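Local coordinates for protein glucosamine-6-phosphate deaminase (PDB 2BKX) that belongs to the glucosamine-6-phosphate isomerase/6-phosphogluconolactonase family of Rossmann-like alpha/beta proteins and holds fructose-6-phosphate in a pocket, at residues A[24-36]-A[56-68]. Sequence-based numbering, arbitrary orientation. Where two conformers were deposited one is given.
With F6R (fructose -6-phosphate), chain C.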
ATOM      1  N   ILE A  24     -11.315   0.482 -11.790  1.00  7.70           N
ATOM      2  CA  ILE A  24     -10.795   0.156 -13.110  1.00  8.04           C
ATOM      3  C   ILE A  24     -11.869   0.244 -14.203  1.00  8.56           C
ATOM      4  O   ILE A  24     -11.608   0.693 -15.308  1.00 10.26           O
ATOM      5  CB  ILE A  24     -10.170  -1.272 -13.108  1.00  8.16           C
ATOM      6  CG1 ILE A  24      -8.929  -1.357 -12.221  1.00  9.53           C
ATOM      7  CG2 ILE A  24      -9.840  -1.753 -14.534  1.00 10.15           C
ATOM      8  CD1 ILE A  24      -8.501  -2.796 -11.949  1.00 12.15           C
ATOM      9  N   LYS A  25     -13.063  -0.237 -13.914  1.00  8.59           N
ATOM     10  CA  LYS A  25     -14.077  -0.244 -14.933  1.00  9.52           C
ATOM     11  C   LYS A  25     -14.756   1.093 -15.127  1.00 10.62           C
ATOM     12  O   LYS A  25     -15.130   1.413 -16.268  1.00 13.31           O
ATOM     13  CB  LYS A  25     -15.087  -1.317 -14.614  1.00  9.22           C
ATOM     14  CG  LYS A  25     -14.570  -2.711 -14.812  1.00 15.87           C
ATOM     15  CD  LYS A  25     -15.012  -3.378 -16.079  1.00 19.26           C
ATOM     16  CE  LYS A  25     -16.470  -3.661 -16.102  1.00 16.82           C
ATOM     17  NZ  LYS A  25     -16.788  -4.569 -17.219  1.00 19.38           N
ATOM     18  N   GLU A  26     -14.910   1.878 -14.074  1.00 10.35           N
ATOM     19  CA  GLU A  26     -15.497   3.211 -14.197  1.00 12.37           C
ATOM     20  C   GLU A  26     -14.563   4.104 -15.041  1.00 12.54           C
ATOM     21  O   GLU A  26     -15.006   4.951 -15.790  1.00 15.00           O
ATOM     22  CB  GLU A  26     -15.680   3.783 -12.812  1.00 12.24           C
ATOM     23  CG  GLU A  26     -16.322   5.162 -12.721  1.00 16.19           C
ATOM     24  CD  GLU A  26     -16.364   5.703 -11.289  1.00 19.70           C
ATOM     25  OE1 GLU A  26     -17.292   6.488 -10.974  1.00 29.91           O
ATOM     26  OE2 GLU A  26     -15.473   5.380 -10.467  1.00 27.94           O
ATOM     27  N   LYS A  27     -13.258   3.901 -14.861  1.00 12.35           N
ATOM     28  CA  LYS A  27     -12.205   4.712 -15.499  1.00 13.63           C
ATOM     29  C   LYS A  27     -11.117   3.735 -15.964  1.00 12.18           C
ATOM     30  O   LYS A  27     -10.230   3.373 -15.187  1.00 12.77           O
ATOM     31  CB  LYS A  27     -11.665   5.713 -14.483  1.00 14.15           C
ATOM     32  CG  LYS A  27     -10.721   6.697 -15.079  1.00 16.97           C
ATOM     33  CD  LYS A  27     -10.384   7.810 -14.105  1.00 18.62           C
ATOM     34  CE  LYS A  27      -9.593   8.886 -14.799  1.00 23.16           C
ATOM     35  NZ  LYS A  27      -9.001   9.851 -13.787  1.00 26.40           N
ATOM     36  N   PRO A  28     -11.230   3.207 -17.197  1.00 12.40           N
ATOM     37  CA  PRO A  28     -10.217   2.276 -17.708  1.00 12.77           C
ATOM     38  C   PRO A  28      -8.787   2.784 -17.703  1.00 12.17           C
ATOM     39  O   PRO A  28      -7.868   1.977 -17.694  1.00 13.75           O
ATOM     40  CB  PRO A  28     -10.685   1.999 -19.130  1.00 13.16           C
ATOM     41  CG  PRO A  28     -12.171   2.110 -19.025  1.00 12.96           C
ATOM     42  CD  PRO A  28     -12.359   3.327 -18.130  1.00 12.53           C
ATOM     43  N   ASP A  29      -8.615   4.099 -17.758  1.00 11.57           N
ATOM     44  CA  ASP A  29      -7.324   4.745 -17.631  1.00 12.29           C
ATOM     45  C   ASP A  29      -7.040   5.224 -16.195  1.00 11.99           C
ATOM     46  O   ASP A  29      -6.247   6.154 -15.953  1.00 13.54           O
ATOM     47  CB  ASP A  29      -7.207   5.864 -18.644  1.00 12.22           C
ATOM     48  CG  ASP A  29      -8.162   6.995 -18.377  1.00 15.40           C
ATOM     49  OD1 ASP A  29      -9.212   6.751 -17.769  1.00 20.32           O
ATOM     50  OD2 ASP A  29      -7.893   8.128 -18.823  1.00 22.25           O
ATOM     51  N   ALA A  30      -7.651   4.536 -15.244  1.00 11.01           N
ATOM     52  CA  ALA A  30      -7.420   4.836 -13.841  1.00 11.17           C
ATOM     53  C   ALA A  30      -5.976   4.666 -13.478  1.00  9.47           C
ATOM     54  O   ALA A  30      -5.258   3.873 -14.078  1.00  8.85           O
ATOM     55  CB  ALA A  30      -8.253   3.987 -12.948  1.00 11.41           C
ATOM     56  N   VAL A  31      -5.564   5.454 -12.495  1.00  8.40           N
ATOM     57  CA  VAL A  31      -4.293   5.361 -11.845  1.00  7.76           C
ATOM     58  C   VAL A  31      -4.541   4.705 -10.481  1.00  7.48           C
ATOM     59  O   VAL A  31      -5.231   5.279  -9.635  1.00  8.23           O
ATOM     60  CB  VAL A  31      -3.643   6.758 -11.644  1.00  8.39           C
ATOM     61  CG1 VAL A  31      -2.302   6.598 -10.947  1.00 10.70           C
ATOM     62  CG2 VAL A  31      -3.468   7.444 -13.013  1.00 10.33           C
ATOM     63  N   LEU A  32      -3.986   3.517 -10.289  1.00  5.99           N
ATOM     64  CA  LEU A  32      -4.177   2.797  -9.043  1.00  5.35           C
ATOM     65  C   LEU A  32      -2.918   2.915  -8.213  1.00  6.16           C
ATOM     66  O   LEU A  32      -1.826   2.576  -8.673  1.00  6.78           O
ATOM     67  CB  LEU A  32      -4.427   1.291  -9.286  1.00  6.29           C
ATOM     68  CG  LEU A  32      -5.440   0.887 -10.356  1.00  7.55           C
ATOM     69  CD1 LEU A  32      -5.446  -0.631 -10.437  1.00  8.61           C
ATOM     70  CD2 LEU A  32      -6.810   1.465 -10.058  1.00  9.66           C
ATOM     71  N   GLY A  33      -3.079   3.319  -6.962  1.00  5.16           N
ATOM     72  CA  GLY A  33      -2.006   3.253  -5.993  1.00  5.31           C
ATOM     73  C   GLY A  33      -2.040   1.915  -5.314  1.00  5.30           C
ATOM     74  O   GLY A  33      -3.104   1.528  -4.832  1.00  5.39           O
ATOM     75  N   LEU A  34      -0.899   1.209  -5.260  1.00  5.20           N
ATOM     76  CA  LEU A  34      -0.878  -0.174  -4.825  1.00  5.59           C
ATOM     77  C   LEU A  34       0.108  -0.359  -3.674  1.00  5.76           C
ATOM     78  O   LEU A  34       0.996   0.458  -3.453  1.00  6.41           O
ATOM     79  CB  LEU A  34      -0.518  -1.089  -6.006  1.00  6.39           C
ATOM     80  CG  LEU A  34      -1.564  -1.064  -7.137  1.00  7.89           C
ATOM     81  CD1 LEU A  34      -1.056  -1.982  -8.257  1.00  8.03           C
ATOM     82  CD2 LEU A  34      -2.950  -1.498  -6.680  1.00  8.93           C
ATOM     83  N   ALA A  35      -0.089  -1.465  -2.967  1.00  5.99           N
ATOM     84  CA  ALA A  35       0.653  -1.809  -1.763  1.00  5.99           C
ATOM     85  C   ALA A  35       1.177  -3.237  -1.838  1.00  5.89           C
ATOM     86  O   ALA A  35       0.616  -4.085  -2.541  1.00  6.30           O
ATOM     87  CB  ALA A  35      -0.268  -1.711  -0.562  1.00  7.44           C
ATOM     88  N   THR A  36       2.262  -3.508  -1.122  1.00  5.82           N
ATOM     89  CA  THR A  36       2.788  -4.853  -0.977  1.00  6.02           C
ATOM     90  C   THR A  36       2.523  -5.350   0.441  1.00  6.21           C
ATOM     91  O   THR A  36       1.664  -4.807   1.148  1.00  7.25           O
ATOM     92  CB  THR A  36       4.252  -4.915  -1.337  1.00  7.22           C
ATOM     93  OG1 THR A  36       4.953  -4.100  -0.388  1.00 10.17           O
ATOM     94  CG2 THR A  36       4.522  -4.432  -2.745  1.00  8.49           C
ATOM     95  N   LEU A  56     -12.316  -9.096 -16.822  1.00 14.55           N
ATOM     96  CA  LEU A  56     -11.905  -7.788 -16.414  1.00 13.97           C
ATOM     97  C   LEU A  56     -10.567  -7.439 -17.044  1.00 14.60           C
ATOM     98  O   LEU A  56      -9.615  -8.183 -16.889  1.00 14.48           O
ATOM     99  CB  LEU A  56     -11.761  -7.755 -14.866  1.00 13.78           C
ATOM    100  CG  LEU A  56     -11.242  -6.460 -14.254  1.00 13.80           C
ATOM    101  CD1 LEU A  56     -12.134  -5.258 -14.474  1.00 15.07           C
ATOM    102  CD2 LEU A  56     -10.919  -6.649 -12.752  1.00 13.75           C
ATOM    103  N   SER A  57     -10.500  -6.300 -17.736  1.00 14.31           N
ATOM    104  CA  SER A  57      -9.285  -5.872 -18.463  1.00 14.33           C
ATOM    105  C   SER A  57      -8.508  -4.790 -17.726  1.00 14.14           C
ATOM    106  O   SER A  57      -9.064  -3.822 -17.221  1.00 15.32           O
ATOM    107  CB  SER A  57      -9.628  -5.317 -19.833  1.00 14.76           C
ATOM    108  OG  SER A  57      -8.428  -4.923 -20.533  1.00 16.24           O
ATOM    109  N   PHE A  58      -7.194  -4.913 -17.746  1.00 13.74           N
ATOM    110  CA  PHE A  58      -6.282  -3.956 -17.154  1.00 13.38           C
ATOM    111  C   PHE A  58      -5.509  -3.166 -18.224  1.00 13.18           C
ATOM    112  O   PHE A  58      -4.514  -2.514 -17.953  1.00 13.05           O
ATOM    113  CB  PHE A  58      -5.338  -4.715 -16.206  1.00 13.44           C
ATOM    114  CG  PHE A  58      -6.064  -5.535 -15.107  1.00 12.59           C
ATOM    115  CD1 PHE A  58      -6.581  -6.793 -15.368  1.00 15.08           C
ATOM    116  CD2 PHE A  58      -6.145  -5.063 -13.799  1.00 15.05           C
ATOM    117  CE1 PHE A  58      -7.244  -7.542 -14.352  1.00 16.15           C
ATOM    118  CE2 PHE A  58      -6.808  -5.801 -12.796  1.00 12.52           C
ATOM    119  CZ  PHE A  58      -7.342  -7.033 -13.078  1.00 15.00           C
ATOM    120  N   GLN A  59      -5.982  -3.215 -19.472  1.00 13.90           N
ATOM    121  CA  GLN A  59      -5.198  -2.692 -20.587  1.00 15.45           C
ATOM    122  C   GLN A  59      -4.814  -1.220 -20.521  1.00 14.45           C
ATOM    123  O   GLN A  59      -3.770  -0.819 -21.033  1.00 15.12           O
ATOM    124  CB  GLN A  59      -5.895  -2.998 -21.936  1.00 15.87           C
ATOM    125  CG  GLN A  59      -5.751  -4.442 -22.299  1.00 22.37           C
ATOM    126  CD  GLN A  59      -6.128  -4.796 -23.711  1.00 23.47           C
ATOM    127  OE1 GLN A  59      -6.349  -3.926 -24.570  1.00 32.66           O
ATOM    128  NE2 GLN A  59      -6.174  -6.100 -23.974  1.00 30.35           N
ATOM    129  N   ASN A  60      -5.653  -0.396 -19.912  1.00 13.26           N
ATOM    130  CA  ASN A  60      -5.370   1.026 -19.916  1.00 13.12           C
ATOM    131  C   ASN A  60      -5.020   1.596 -18.551  1.00 12.18           C
ATOM    132  O   ASN A  60      -4.867   2.825 -18.426  1.00 12.94           O
ATOM    133  CB  ASN A  60      -6.493   1.803 -20.609  1.00 14.17           C
ATOM    134  CG  ASN A  60      -6.481   1.549 -22.100  1.00 16.71           C
ATOM    135  OD1 ASN A  60      -5.613   2.063 -22.816  1.00 22.24           O
ATOM    136  ND2 ASN A  60      -7.369   0.697 -22.554  1.00 20.12           N
ATOM    137  N   ILE A  61      -4.815   0.715 -17.581  1.00 10.66           N
ATOM    138  CA  ILE A  61      -4.503   1.170 -16.231  1.00 10.55           C
ATOM    139  C   ILE A  61      -3.061   1.619 -16.119  1.00  9.35           C
ATOM    140  O   ILE A  61      -2.191   1.193 -16.885  1.00 10.22           O
ATOM    141  CB  ILE A  61      -4.816   0.127 -15.109  1.00 11.83           C
ATOM    142  CG1 ILE A  61      -3.797  -1.026 -15.029  1.00 13.86           C
ATOM    143  CG2 ILE A  61      -6.265  -0.353 -15.188  1.00 13.30           C
ATOM    144  CD1 ILE A  61      -3.881  -1.823 -13.729  1.00 15.47           C
ATOM    145  N   THR A  62      -2.854   2.529 -15.188  1.00  7.85           N
ATOM    146  CA  THR A  62      -1.528   2.908 -14.707  1.00  7.26           C
ATOM    147  C   THR A  62      -1.478   2.599 -13.232  1.00  6.26           C
ATOM    148  O   THR A  62      -2.478   2.764 -12.560  1.00  7.49           O
ATOM    149  CB  THR A  62      -1.284   4.424 -14.928  1.00  7.78           C
ATOM    150  OG1 THR A  62      -1.367   4.694 -16.341  1.00 10.67           O
ATOM    151  CG2 THR A  62       0.035   4.869 -14.379  1.00 10.28           C
ATOM    152  N   THR A  63      -0.314   2.174 -12.727  1.00  6.36           N
ATOM    153  CA  THR A  63      -0.177   1.978 -11.277  1.00  6.58           C
ATOM    154  C   THR A  63       1.047   2.656 -10.714  1.00  5.87           C
ATOM    155  O   THR A  63       2.081   2.785 -11.403  1.00  5.61           O
ATOM    156  CB  THR A  63      -0.162   0.477 -10.916  1.00  8.10           C
ATOM    157  OG1 THR A  63       1.031  -0.159 -11.375  1.00  6.63           O
ATOM    158  CG2 THR A  63      -1.343  -0.246 -11.529  1.00  8.57           C
ATOM    159  N   VAL A  64       0.921   3.065  -9.440  1.00  6.19           N
ATOM    160  CA  VAL A  64       2.046   3.597  -8.671  1.00  6.28           C
ATOM    161  C   VAL A  64       2.053   2.851  -7.333  1.00  5.33           C
ATOM    162  O   VAL A  64       1.007   2.679  -6.690  1.00  7.54           O
ATOM    163  CB  VAL A  64       1.993   5.126  -8.454  1.00  7.45           C
ATOM    164  CG1 VAL A  64       2.170   5.815  -9.782  1.00 10.24           C
ATOM    165  CG2 VAL A  64       0.705   5.579  -7.839  1.00 10.40           C
ATOM    166  N   ASN A  65       3.232   2.384  -6.929  1.00  4.37           N
ATOM    167  CA  ASN A  65       3.360   1.690  -5.669  1.00  5.12           C
ATOM    168  C   ASN A  65       3.827   2.631  -4.560  1.00  5.37           C
ATOM    169  O   ASN A  65       4.533   3.616  -4.804  1.00  6.31           O
ATOM    170  CB  ASN A  65       4.310   0.492  -5.782  1.00  4.83           C
ATOM    171  CG  ASN A  65       3.576  -0.803  -5.941  1.00  5.13           C
ATOM    172  OD1 ASN A  65       3.486  -1.623  -4.966  1.00  9.73           O
ATOM    173  ND2 ASN A  65       2.997  -0.996  -7.082  1.00  3.99           N
ATOM    174  N   LEU A  66       3.456   2.293  -3.337  1.00  6.21           N
ATOM    175  CA  LEU A  66       3.821   3.080  -2.170  1.00  6.47           C
ATOM    176  C   LEU A  66       5.300   3.175  -1.931  1.00  6.89           C
ATOM    177  O   LEU A  66       5.810   4.220  -1.526  1.00  7.94           O
ATOM    178  CB  LEU A  66       3.175   2.490  -0.908  1.00  7.28           C
ATOM    179  CG  LEU A  66       1.686   2.678  -0.737  1.00  7.17           C
ATOM    180  CD1 LEU A  66       1.129   1.769   0.354  1.00  8.14           C
ATOM    181  CD2 LEU A  66       1.365   4.113  -0.386  1.00  7.11           C
ATOM    182  N   ASP A  67       5.998   2.057  -2.094  1.00  6.51           N
ATOM    183  CA  ASP A  67       7.324   1.971  -1.505  1.00  7.86           C
ATOM    184  C   ASP A  67       8.220   0.933  -2.132  1.00  7.04           C
ATOM    185  O   ASP A  67       7.782   0.071  -2.899  1.00  6.61           O
ATOM    186  CB  ASP A  67       7.237   1.798   0.033  1.00  9.61           C
ATOM    187  CG  ASP A  67       6.210   0.863   0.504  0.50 10.67           C
ATOM    188  OD1 ASP A  67       5.681   1.232   1.580  0.50 11.10           O
ATOM    189  OD2 ASP A  67       5.922  -0.206  -0.114  0.50 11.94           O
ATOM    190  N   GLU A  68       9.512   1.037  -1.819  1.00  6.01           N
ATOM    191  CA  GLU A  68      10.519   0.059  -2.228  1.00  6.73           C
ATOM    192  C   GLU A  68      11.656   0.135  -1.246  1.00  6.18           C
ATOM    193  O   GLU A  68      11.937   1.200  -0.679  1.00  7.35           O
ATOM    194  CB  GLU A  68      11.025   0.325  -3.633  1.00  6.64           C
ATOM    195  CG  GLU A  68      12.127  -0.595  -4.159  1.00  6.20           C
ATOM    196  CD  GLU A  68      11.737  -2.067  -4.222  1.00  7.78           C
ATOM    197  OE1 GLU A  68      11.551  -2.703  -3.161  1.00  6.78           O
ATOM    198  OE2 GLU A  68      11.578  -2.576  -5.368  1.00 10.58           O
TER
HETATM  199  C1  F6R C1243       2.814  -1.699   1.788  1.00 16.24           C
HETATM  200  C2  F6R C1243       3.282  -0.739   2.864  1.00 12.72           C
HETATM  201  C3  F6R C1243       3.326  -1.039   4.368  1.00  8.62           C
HETATM  202  C4  F6R C1243       2.497  -2.272   4.780  1.00  6.82           C
HETATM  203  C5  F6R C1243       2.517  -2.548   6.275  1.00  7.20           C
HETATM  204  C6  F6R C1243       1.729  -3.805   6.624  1.00  6.19           C
HETATM  205  O1  F6R C1243       3.260  -1.301   0.477  1.00 14.45           O
HETATM  206  O2  F6R C1243       3.600   0.370   2.494  1.00 18.38           O
HETATM  207  O3  F6R C1243       2.760   0.060   5.061  1.00  8.67           O
HETATM  208  O4  F6R C1243       1.153  -2.064   4.359  1.00  7.31           O
HETATM  209  O5  F6R C1243       3.844  -2.639   6.779  1.00  7.57           O
HETATM  210  O6  F6R C1243       2.402  -4.938   6.052  1.00  5.77           O
HETATM  211  P   F6R C1243       1.671  -6.356   6.054  1.00  5.35           P
HETATM  212  O1P F6R C1243       0.522  -6.249   5.089  1.00  5.89           O
HETATM  213  O2P F6R C1243       1.176  -6.567   7.460  1.00  6.22           O
HETATM  214  O3P F6R C1243       2.684  -7.361   5.612  1.00  5.38           O
HETATM  215  O   HOH W   1      -8.047  -0.705 -18.375  1.00 19.08           O
HETATM  216  O   HOH W   2      -3.977   4.941 -17.108  1.00 20.65           O
HETATM  217  O   HOH W   3       5.414  -2.536   2.417  1.00 25.73           O
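The pocket for fructose-6-phosphate opens at the carboxyl end of strand 31-34 and the break in its parallel neighbour 62-69, and Thr36 and Asp67 reach the sugar from the two segments. Thr36 N donates to F6R O1 (2.9 Å), and O1 in turn donates to Asp67 OD2, also at 2.9 Å in the conformer modelled here, so one hydroxyl is bonded from both segments, just past strand 31-34 and just past the break. Leu66 CD1 lies against Ala35 CB at 3.9 Å and borders the same end of the sugar. Behind the pocket, five backbone bonds run from Thr62 N to Ala30 O, the straightest (177°), on to Leu66 N with Leu34 O at 3.1 Å. On one sheet face Leu34 CD1 rests on Thr63 CG2 (3.7 Å); Thr63 turns its OG1 to His99, leaving the methyl for this contact with CG2 anti to its carbonyl carbon. Farther back, Ile24 at the end of helix 9-26 sends CD1 obliquely to Phe58 CE2 (3.6 Å) and CG2 to Ile61 CG2, while Ile61 CD1 meets both the edge of the Phe58 ring and Leu32 CD1 (3.8 Å). Helix 41-53 connects the two strands, a beta-alpha-beta crossover of the Rossmann-like kind, with its ligand site at the carboxyl end of strand 31-34.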